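Local coordinates for cobalamin biosynthesis protein CobN (Mycobacterium tuberculosis, PDB 7C6O), which is the large, catalytic subunit of cobaltochelatase, the enzyme that inserts cobalt into the corrin ring during cobalamin biosynthesis, at residues E713-R722 and E757-Q768; A732-L740 and N783-F792. One frame throughout, in Å; residues are numbered along the deposited sequence.

Contact 1: E713-R722 and E757-Q768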
loop_
_atom_site.group_PDB
_atom_site.type_symbol
_atom_site.label_atom_id
_atom_site.label_comp_id
_atom_site.label_asym_id
_atom_site.label_seq_id
_atom_site.Cartn_x
_atom_site.Cartn_y
_atom_site.Cartn_z
ATOM N N GLU A 713 15.711 21.113 11.466
ATOM C CA GLU A 713 15.126 20.352 12.565
ATOM C C GLU A 713 14.057 21.162 13.285
ATOM O O GLU A 713 13.009 20.623 13.658
ATOM C CB GLU A 713 16.218 19.918 13.545
ATOM C CG GLU A 713 15.709 19.130 14.739
ATOM C CD GLU A 713 16.813 18.785 15.723
ATOM O OE1 GLU A 713 17.538 19.707 16.155
ATOM O OE2 GLU A 713 16.962 17.591 16.054
ATOM N N LEU A 714 14.305 22.459 13.490
ATOM C CA LEU A 714 13.325 23.310 14.158
ATOM C C LEU A 714 12.030 23.397 13.356
ATOM O O LEU A 714 10.936 23.220 13.902
ATOM C CB LEU A 714 13.921 24.700 14.389
ATOM C CG LEU A 714 12.987 25.852 14.769
ATOM C CD1 LEU A 714 12.226 25.549 16.041
ATOM C CD2 LEU A 714 13.779 27.144 14.919
ATOM N N ASP A 715 12.139 23.660 12.050
ATOM C CA ASP A 715 10.948 23.771 11.211
ATOM C C ASP A 715 10.181 22.456 11.150
ATOM O O ASP A 715 8.946 22.446 11.204
ATOM C CB ASP A 715 11.334 24.224 9.804
ATOM C CG ASP A 715 11.568 25.720 9.714
ATOM O OD1 ASP A 715 10.726 26.490 10.223
ATOM O OD2 ASP A 715 12.596 26.125 9.132
ATOM N N LEU A 716 10.893 21.334 11.026
ATOM C CA LEU A 716 10.215 20.046 10.938
ATOM C C LEU A 716 9.510 19.700 12.244
ATOM O O LEU A 716 8.359 19.247 12.233
ATOM C CB LEU A 716 11.212 18.957 10.549
ATOM C CG LEU A 716 10.647 17.553 10.324
ATOM C CD1 LEU A 716 9.505 17.589 9.323
ATOM C CD2 LEU A 716 11.746 16.620 9.848
ATOM N N VAL A 717 10.179 19.916 13.381
ATOM C CA VAL A 717 9.542 19.658 14.670
ATOM C C VAL A 717 8.317 20.548 14.846
ATOM O O VAL A 717 7.261 20.089 15.301
ATOM C CB VAL A 717 10.552 19.848 15.817
ATOM C CG1 VAL A 717 9.833 19.857 17.157
ATOM C CG2 VAL A 717 11.596 18.741 15.786
ATOM N N LEU A 718 8.434 21.829 14.482
ATOM C CA LEU A 718 7.285 22.730 14.543
ATOM C C LEU A 718 6.114 22.195 13.729
ATOM O O LEU A 718 4.964 22.231 14.184
ATOM C CB LEU A 718 7.676 24.121 14.044
ATOM C CG LEU A 718 8.128 25.168 15.059
ATOM C CD1 LEU A 718 8.573 26.427 14.332
ATOM C CD2 LEU A 718 7.004 25.477 16.035
ATOM N N ALA A 719 6.385 21.697 12.520
ATOM C CA ALA A 719 5.313 21.160 11.687
ATOM C C ALA A 719 4.688 19.924 12.320
ATOM O O ALA A 719 3.463 19.753 12.290
ATOM C CB ALA A 719 5.843 20.837 10.291
ATOM N N ILE A 720 5.513 19.053 12.902
ATOM C CA ILE A 720 4.995 17.843 13.534
ATOM C C ILE A 720 4.116 18.197 14.728
ATOM O O ILE A 720 3.040 17.617 14.921
ATOM C CB ILE A 720 6.158 16.916 13.936
ATOM C CG1 ILE A 720 6.825 16.333 12.684
ATOM C CG2 ILE A 720 5.675 15.811 14.865
ATOM C CD1 ILE A 720 8.134 15.625 12.956
ATOM N N LEU A 721 4.550 19.166 15.536
ATOM C CA LEU A 721 3.837 19.528 16.754
ATOM C C LEU A 721 2.563 20.320 16.501
ATOM O O LEU A 721 1.773 20.496 17.435
ATOM C CB LEU A 721 4.749 20.339 17.677
ATOM C CG LEU A 721 5.957 19.613 18.267
ATOM C CD1 LEU A 721 6.763 20.563 19.143
ATOM C CD2 LEU A 721 5.504 18.391 19.054
ATOM N N ARG A 722 2.344 20.814 15.278
ATOM C CA ARG A 722 1.151 21.614 15.025
ATOM C C ARG A 722 -0.118 20.778 15.124
ATOM O O ARG A 722 -1.177 21.298 15.496
ATOM C CB ARG A 722 1.239 22.282 13.653
ATOM C CG ARG A 722 0.174 23.345 13.430
ATOM C CD ARG A 722 0.143 23.835 11.994
ATOM N NE ARG A 722 1.308 24.643 11.646
ATOM C CZ ARG A 722 1.482 25.214 10.459
ATOM N NH1 ARG A 722 0.566 25.063 9.509
ATOM N NH2 ARG A 722 2.569 25.936 10.217
ATOM N N GLU A 757 2.145 31.435 16.001
ATOM C CA GLU A 757 3.241 30.737 15.335
ATOM C C GLU A 757 4.590 31.274 15.795
ATOM O O GLU A 757 5.526 30.499 16.029
ATOM C CB GLU A 757 3.099 30.858 13.817
ATOM C CG GLU A 757 4.266 30.280 13.022
ATOM C CD GLU A 757 4.315 28.759 13.043
ATOM O OE1 GLU A 757 3.298 28.123 13.398
ATOM O OE2 GLU A 757 5.379 28.197 12.699
ATOM N N ALA A 758 4.709 32.598 15.937
ATOM C CA ALA A 758 5.951 33.174 16.439
ATOM C C ALA A 758 6.232 32.717 17.866
ATOM O O ALA A 758 7.381 32.427 18.217
ATOM C CB ALA A 758 5.895 34.701 16.364
ATOM N N LYS A 759 5.192 32.646 18.703
ATOM C CA LYS A 759 5.374 32.146 20.062
ATOM C C LYS A 759 5.779 30.678 20.057
ATOM O O LYS A 759 6.677 30.271 20.804
ATOM C CB LYS A 759 4.091 32.340 20.873
ATOM C CG LYS A 759 3.732 33.789 21.147
ATOM C CD LYS A 759 2.408 33.893 21.889
ATOM C CE LYS A 759 2.099 35.332 22.267
ATOM N NZ LYS A 759 2.084 36.224 21.076
ATOM N N ALA A 760 5.126 29.868 19.220
ATOM C CA ALA A 760 5.476 28.456 19.128
ATOM C C ALA A 760 6.906 28.272 18.639
ATOM O O ALA A 760 7.656 27.453 19.181
ATOM C CB ALA A 760 4.495 27.731 18.206
ATOM N N ARG A 761 7.302 29.026 17.611
ATOM C CA ARG A 761 8.672 28.935 17.118
ATOM C C ARG A 761 9.671 29.337 18.193
ATOM O O ARG A 761 10.748 28.740 18.306
ATOM C CB ARG A 761 8.843 29.808 15.876
ATOM C CG ARG A 761 10.196 29.649 15.204
ATOM C CD ARG A 761 10.280 30.442 13.913
ATOM N NE ARG A 761 11.474 30.084 13.156
ATOM C CZ ARG A 761 11.531 29.071 12.298
ATOM N NH1 ARG A 761 10.458 28.323 12.085
ATOM N NH2 ARG A 761 12.659 28.808 11.652
ATOM N N GLU A 762 9.325 30.343 18.999
ATOM C CA GLU A 762 10.222 30.783 20.063
ATOM C C GLU A 762 10.431 29.683 21.098
ATOM O O GLU A 762 11.562 29.439 21.536
ATOM C CB GLU A 762 9.664 32.046 20.718
ATOM C CG GLU A 762 10.662 32.818 21.558
ATOM C CD GLU A 762 10.073 34.096 22.121
ATOM O OE1 GLU A 762 8.903 34.071 22.560
ATOM O OE2 GLU A 762 10.775 35.129 22.116
ATOM N N LEU A 763 9.352 29.000 21.489
ATOM C CA LEU A 763 9.453 27.940 22.488
ATOM C C LEU A 763 10.282 26.765 21.978
ATOM O O LEU A 763 11.160 26.260 22.687
ATOM C CB LEU A 763 8.056 27.470 22.896
ATOM C CG LEU A 763 7.244 28.376 23.822
ATOM C CD1 LEU A 763 5.827 27.847 23.967
ATOM C CD2 LEU A 763 7.918 28.486 25.181
ATOM N N VAL A 764 10.008 26.305 20.755
ATOM C CA VAL A 764 10.723 25.147 20.227
ATOM C C VAL A 764 12.191 25.485 19.995
ATOM O O VAL A 764 13.076 24.654 20.230
ATOM C CB VAL A 764 10.045 24.637 18.941
ATOM C CG1 VAL A 764 10.750 23.392 18.418
ATOM C CG2 VAL A 764 8.583 24.335 19.206
ATOM N N ALA A 765 12.474 26.709 19.538
ATOM C CA ALA A 765 13.861 27.122 19.352
ATOM C C ALA A 765 14.603 27.163 20.681
ATOM O O ALA A 765 15.797 26.848 20.745
ATOM C CB ALA A 765 13.918 28.485 18.664
ATOM N N ALA A 766 13.909 27.544 21.757
ATOM C CA ALA A 766 14.532 27.537 23.075
ATOM C C ALA A 766 14.768 26.114 23.562
ATOM O O ALA A 766 15.824 25.814 24.132
ATOM C CB ALA A 766 13.670 28.314 24.068
ATOM N N LEU A 767 13.796 25.223 23.346
ATOM C CA LEU A 767 13.977 23.824 23.716
ATOM C C LEU A 767 15.125 23.198 22.936
ATOM O O LEU A 767 15.917 22.426 23.491
ATOM C CB LEU A 767 12.682 23.046 23.480
ATOM C CG LEU A 767 12.706 21.564 23.860
ATOM C CD1 LEU A 767 12.959 21.408 25.352
ATOM C CD2 LEU A 767 11.408 20.882 23.456
ATOM N N GLN A 768 15.231 23.522 21.645
ATOM C CA GLN A 768 16.350 23.036 20.846
ATOM C C GLN A 768 17.680 23.525 21.407
ATOM O O GLN A 768 18.672 22.786 21.409
ATOM C CB GLN A 768 16.184 23.486 19.395
ATOM C CG GLN A 768 17.284 23.015 18.467
ATOM C CD GLN A 768 17.108 23.534 17.055
ATOM O OE1 GLN A 768 16.924 24.733 16.842
ATOM N NE2 GLN A 768 17.157 22.632 16.081
HETATM O O HOH W 1 5.162 25.685 11.638
HETATM O O HOH W 2 3.372 25.443 13.640
#
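Leu714 and Leu718, one turn apart on helix 713-722, push their branched ends into helix 757-768. Val764 CG1 faces Leu714 and Val717, with Leu714 CD1 at 3.5 Å; its CG2 faces Leu718 and Leu721, with Leu718 CD2 at 3.7 Å. This is knobs-into-holes packing: Leu718 fills a hole among Glu757, Ala760, Arg761 and Val764. The small Ala760 and Ala765 admit the leucine methyls, and the axes, inclined at 124°, approach to 10.0 Å.

Around this centre the contact turns polar. Leu714 CD2 lies over one face of the Arg761 guanidinium, toward its rim, while Leu718 CD1 packs against the extended Arg761 chain and NH1. Asp715 OD1 and Arg761 NH1 form a nearly straight 2.6 Å salt bridge, in the guanidinium plane but 33° out of the carboxylate plane. At one end Gln768 NE2 reaches the anti lone pair of Glu713 OE1 at 3.0 Å, while also bonding Gly710 O. At the other, packing gives way to water: one links Arg722 NE to Glu757 OE1, and a second lies between Arg722 NH2 and Glu757 OE2, its donation less certain. The direct ion pair, NH2 to OE1, is long at 3.9 Å; Asp694 O holds Arg722 NH1, and Arg737 pairs with Glu757.

Contact 2: A732-L740 and N783-F792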
loop_
_atom_site.group_PDB
_atom_site.type_symbol
_atom_site.label_atom_id
_atom_site.label_comp_id
_atom_site.label_asym_id
_atom_site.label_seq_id
_atom_site.Cartn_x
_atom_site.Cartn_y
_atom_site.Cartn_z
ATOM N N ALA A 732 -4.035 12.694 23.919
ATOM C CA ALA A 732 -3.625 13.344 25.160
ATOM C C ALA A 732 -2.804 14.608 24.944
ATOM O O ALA A 732 -2.889 15.534 25.759
ATOM C CB ALA A 732 -2.830 12.365 26.028
ATOM N N ILE A 733 -2.009 14.676 23.883
ATOM C CA ILE A 733 -1.149 15.827 23.612
ATOM C C ILE A 733 -1.813 16.670 22.528
ATOM O O ILE A 733 -2.068 16.153 21.430
ATOM C CB ILE A 733 0.261 15.395 23.185
ATOM C CG1 ILE A 733 0.904 14.519 24.262
ATOM C CG2 ILE A 733 1.130 16.613 22.901
ATOM C CD1 ILE A 733 0.991 13.059 23.885
ATOM N N PRO A 734 -2.101 17.941 22.779
ATOM C CA PRO A 734 -2.707 18.796 21.756
ATOM C C PRO A 734 -1.637 19.340 20.815
ATOM O O PRO A 734 -0.441 19.115 20.996
ATOM C CB PRO A 734 -3.343 19.914 22.581
ATOM C CG PRO A 734 -2.418 20.057 23.747
ATOM C CD PRO A 734 -1.892 18.666 24.046
ATOM N N GLY A 735 -2.090 20.065 19.796
ATOM C CA GLY A 735 -1.166 20.822 18.978
ATOM C C GLY A 735 -0.502 21.926 19.779
ATOM O O GLY A 735 -1.057 22.443 20.749
ATOM N N LEU A 736 0.717 22.282 19.370
ATOM C CA LEU A 736 1.469 23.300 20.096
ATOM C C LEU A 736 0.738 24.637 20.081
ATOM O O LEU A 736 0.626 25.308 21.114
ATOM C CB LEU A 736 2.866 23.450 19.495
ATOM C CG LEU A 736 4.045 23.700 20.442
ATOM C CD1 LEU A 736 5.107 24.500 19.722
ATOM C CD2 LEU A 736 3.642 24.380 21.747
ATOM N N ARG A 737 0.233 25.045 18.915
ATOM C CA ARG A 737 -0.480 26.314 18.834
ATOM C C ARG A 737 -1.865 26.218 19.462
ATOM O O ARG A 737 -2.408 27.231 19.917
ATOM C CB ARG A 737 -0.564 26.774 17.377
ATOM C CG ARG A 737 0.798 26.827 16.693
ATOM C CD ARG A 737 0.763 27.572 15.364
ATOM N NE ARG A 737 -0.279 27.080 14.467
ATOM C CZ ARG A 737 -0.346 27.369 13.171
ATOM N NH1 ARG A 737 0.580 28.140 12.608
ATOM N NH2 ARG A 737 -1.335 26.885 12.434
ATOM N N GLN A 738 -2.446 25.016 19.502
ATOM C CA GLN A 738 -3.673 24.809 20.266
ATOM C C GLN A 738 -3.435 25.056 21.751
ATOM O O GLN A 738 -4.195 25.783 22.403
ATOM C CB GLN A 738 -4.203 23.392 20.043
ATOM C CG GLN A 738 -5.045 23.217 18.795
ATOM C CD GLN A 738 -5.529 21.789 18.623
ATOM O OE1 GLN A 738 -4.976 20.860 19.215
ATOM N NE2 GLN A 738 -6.566 21.606 17.812
ATOM N N ALA A 739 -2.380 24.450 22.302
ATOM C CA ALA A 739 -2.027 24.679 23.697
ATOM C C ALA A 739 -1.679 26.136 23.965
ATOM O O ALA A 739 -1.727 26.571 25.121
ATOM C CB ALA A 739 -0.858 23.780 24.101
ATOM N N LEU A 740 -1.333 26.895 22.930
ATOM C CA LEU A 740 -1.037 28.313 23.067
ATOM C C LEU A 740 -2.237 29.205 22.776
ATOM O O LEU A 740 -2.102 30.430 22.837
ATOM C CB LEU A 740 0.127 28.704 22.149
ATOM C CG LEU A 740 1.510 28.179 22.538
ATOM C CD1 LEU A 740 2.560 28.660 21.551
ATOM C CD2 LEU A 740 1.864 28.606 23.956
ATOM N N ASN A 783 2.694 27.778 30.768
ATOM C CA ASN A 783 1.534 27.120 30.178
ATOM C C ASN A 783 1.701 25.615 30.351
ATOM O O ASN A 783 2.595 25.011 29.749
ATOM C CB ASN A 783 1.407 27.505 28.705
ATOM C CG ASN A 783 0.081 27.089 28.094
ATOM O OD1 ASN A 783 -0.414 25.986 28.328
ATOM N ND2 ASN A 783 -0.500 27.980 27.297
ATOM N N ALA A 784 0.846 25.012 31.182
ATOM C CA ALA A 784 0.969 23.585 31.468
ATOM C C ALA A 784 0.764 22.748 30.213
ATOM O O ALA A 784 1.493 21.777 29.981
ATOM C CB ALA A 784 -0.028 23.178 32.552
ATOM N N ASP A 785 -0.226 23.108 29.392
ATOM C CA ASP A 785 -0.474 22.363 28.162
ATOM C C ASP A 785 0.699 22.491 27.198
ATOM O O ASP A 785 1.145 21.499 26.609
ATOM C CB ASP A 785 -1.769 22.848 27.509
ATOM C CG ASP A 785 -3.005 22.384 28.252
ATOM O OD1 ASP A 785 -3.005 21.235 28.742
ATOM O OD2 ASP A 785 -3.974 23.166 28.347
ATOM N N ALA A 786 1.215 23.710 27.028
ATOM C CA ALA A 786 2.354 23.908 26.137
ATOM C C ALA A 786 3.585 23.166 26.641
ATOM O O ALA A 786 4.357 22.618 25.846
ATOM C CB ALA A 786 2.651 25.399 25.982
ATOM N N ALA A 787 3.785 23.134 27.961
ATOM C CA ALA A 787 4.921 22.402 28.510
ATOM C C ALA A 787 4.790 20.904 28.265
ATOM O O ALA A 787 5.799 20.223 28.040
ATOM C CB ALA A 787 5.064 22.693 30.004
ATOM N N ALA A 788 3.564 20.376 28.297
ATOM C CA ALA A 788 3.366 18.959 28.012
ATOM C C ALA A 788 3.696 18.640 26.558
ATOM O O ALA A 788 4.217 17.559 26.257
ATOM C CB ALA A 788 1.932 18.550 28.340
ATOM N N VAL A 789 3.402 19.567 25.644
ATOM C CA VAL A 789 3.741 19.361 24.239
ATOM C C VAL A 789 5.252 19.402 24.045
ATOM O O VAL A 789 5.827 18.558 23.348
ATOM C CB VAL A 789 3.031 20.402 23.355
ATOM C CG1 VAL A 789 3.471 20.256 21.903
ATOM C CG2 VAL A 789 1.523 20.257 23.474
ATOM N N LEU A 790 5.914 20.388 24.656
ATOM C CA LEU A 790 7.367 20.477 24.549
ATOM C C LEU A 790 8.037 19.238 25.131
ATOM O O LEU A 790 9.060 18.774 24.612
ATOM C CB LEU A 790 7.870 21.739 25.251
ATOM C CG LEU A 790 7.384 23.074 24.683
ATOM C CD1 LEU A 790 7.950 24.237 25.485
ATOM C CD2 LEU A 790 7.756 23.199 23.214
ATOM N N ARG A 791 7.476 18.693 26.214
ATOM C CA ARG A 791 8.018 17.470 26.794
ATOM C C ARG A 791 7.813 16.289 25.855
ATOM O O ARG A 791 8.693 15.430 25.725
ATOM C CB ARG A 791 7.367 17.212 28.154
ATOM C CG ARG A 791 8.183 16.351 29.104
ATOM C CD ARG A 791 7.848 16.668 30.567
ATOM N NE ARG A 791 6.424 16.941 30.763
ATOM C CZ ARG A 791 5.930 18.105 31.178
ATOM N NH1 ARG A 791 6.745 19.113 31.462
ATOM N NH2 ARG A 791 4.620 18.258 31.323
ATOM N N PHE A 792 6.657 16.238 25.187
ATOM C CA PHE A 792 6.417 15.210 24.179
ATOM C C PHE A 792 7.418 15.319 23.036
ATOM O O PHE A 792 7.912 14.302 22.535
ATOM C CB PHE A 792 4.985 15.326 23.657
ATOM C CG PHE A 792 4.662 14.378 22.534
ATOM C CD1 PHE A 792 4.443 13.034 22.783
ATOM C CD2 PHE A 792 4.560 14.839 21.230
ATOM C CE1 PHE A 792 4.139 12.163 21.751
ATOM C CE2 PHE A 792 4.256 13.974 20.195
ATOM C CZ PHE A 792 4.044 12.635 20.456
#
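A capped helix start meets a proline-containing loop and a weakly bonded turn at about 736-739 here: Asn783 is the N-cap of helix 784-801, and that helix packs one side against Ile733-Leu740. The Asn783 amide works at both ends. Its OD1 accepts from Ala786 N at 3.1 Å, with the donor well above the carbonyl plane, and its ND2 makes a weak bond of 2.9 Å to Ala739 O. A chi1 of -168° sets the amide between the first turn of its own helix and the facing backbone, where it can serve both.

Val789 is the apolar centre. Its two methyls divide the work: CG1 rests on Leu736 CG at 3.8 Å, whereas CG2 meets Ile733 CG2 at 3.7 Å and also touches the proline ring and Pro734 O. A beta-branched residue suits this place because it offers a methyl to each side. Toward the N-cap the chains come closer, and alanines allow it: Ala739 CB lies 3.6 Å from both Ala786 N and Asp785 CB, and the CA atoms of Ala739 and Ala786 are only 5.1 Å apart. Leu740 CD2 covers Ala786 CB at 3.9 Å. At the far end Ile733 CD1 approaches Phe792 CD1 at 3.6 Å, the two side chains crossing at about a right angle.

Within the loop, Gln738 OE1 accepts from Gly735 N, tying the entry of the turn to its third residue. Leu736 also lies on Ala760 and Val764 of helix 750-769, and Val789 and Leu736 both touch Leu721 of helix 710-722. Phe792 stacks edge-to-face with Phe727, while Ile733 is hydrogen-bonded through its backbone to Gln725.

Contacts 1 and 2 belong to one helical cluster, their centres 12 Å apart, and their segments alternate along the chain. Each is partly buried, with an apolar heart and polar margins. Contact 1 joins two regular helices and draws on charged pairs and waters at its polar margin; contact 2 sets a loop and one helical turn against a helix, with small residues, a proline and an amide cap in place of ion pairs. Through Leu736, which reaches both helices of contact 1, and Leu721, which Val789 also touches, the two apolar centres run together. Arg737 NH1 to Glu757 OE1, 2.8 Å, joins the polar parts, and Leu736 N probably hydrogen-bonds to Leu721 O, also at 2.8 Å.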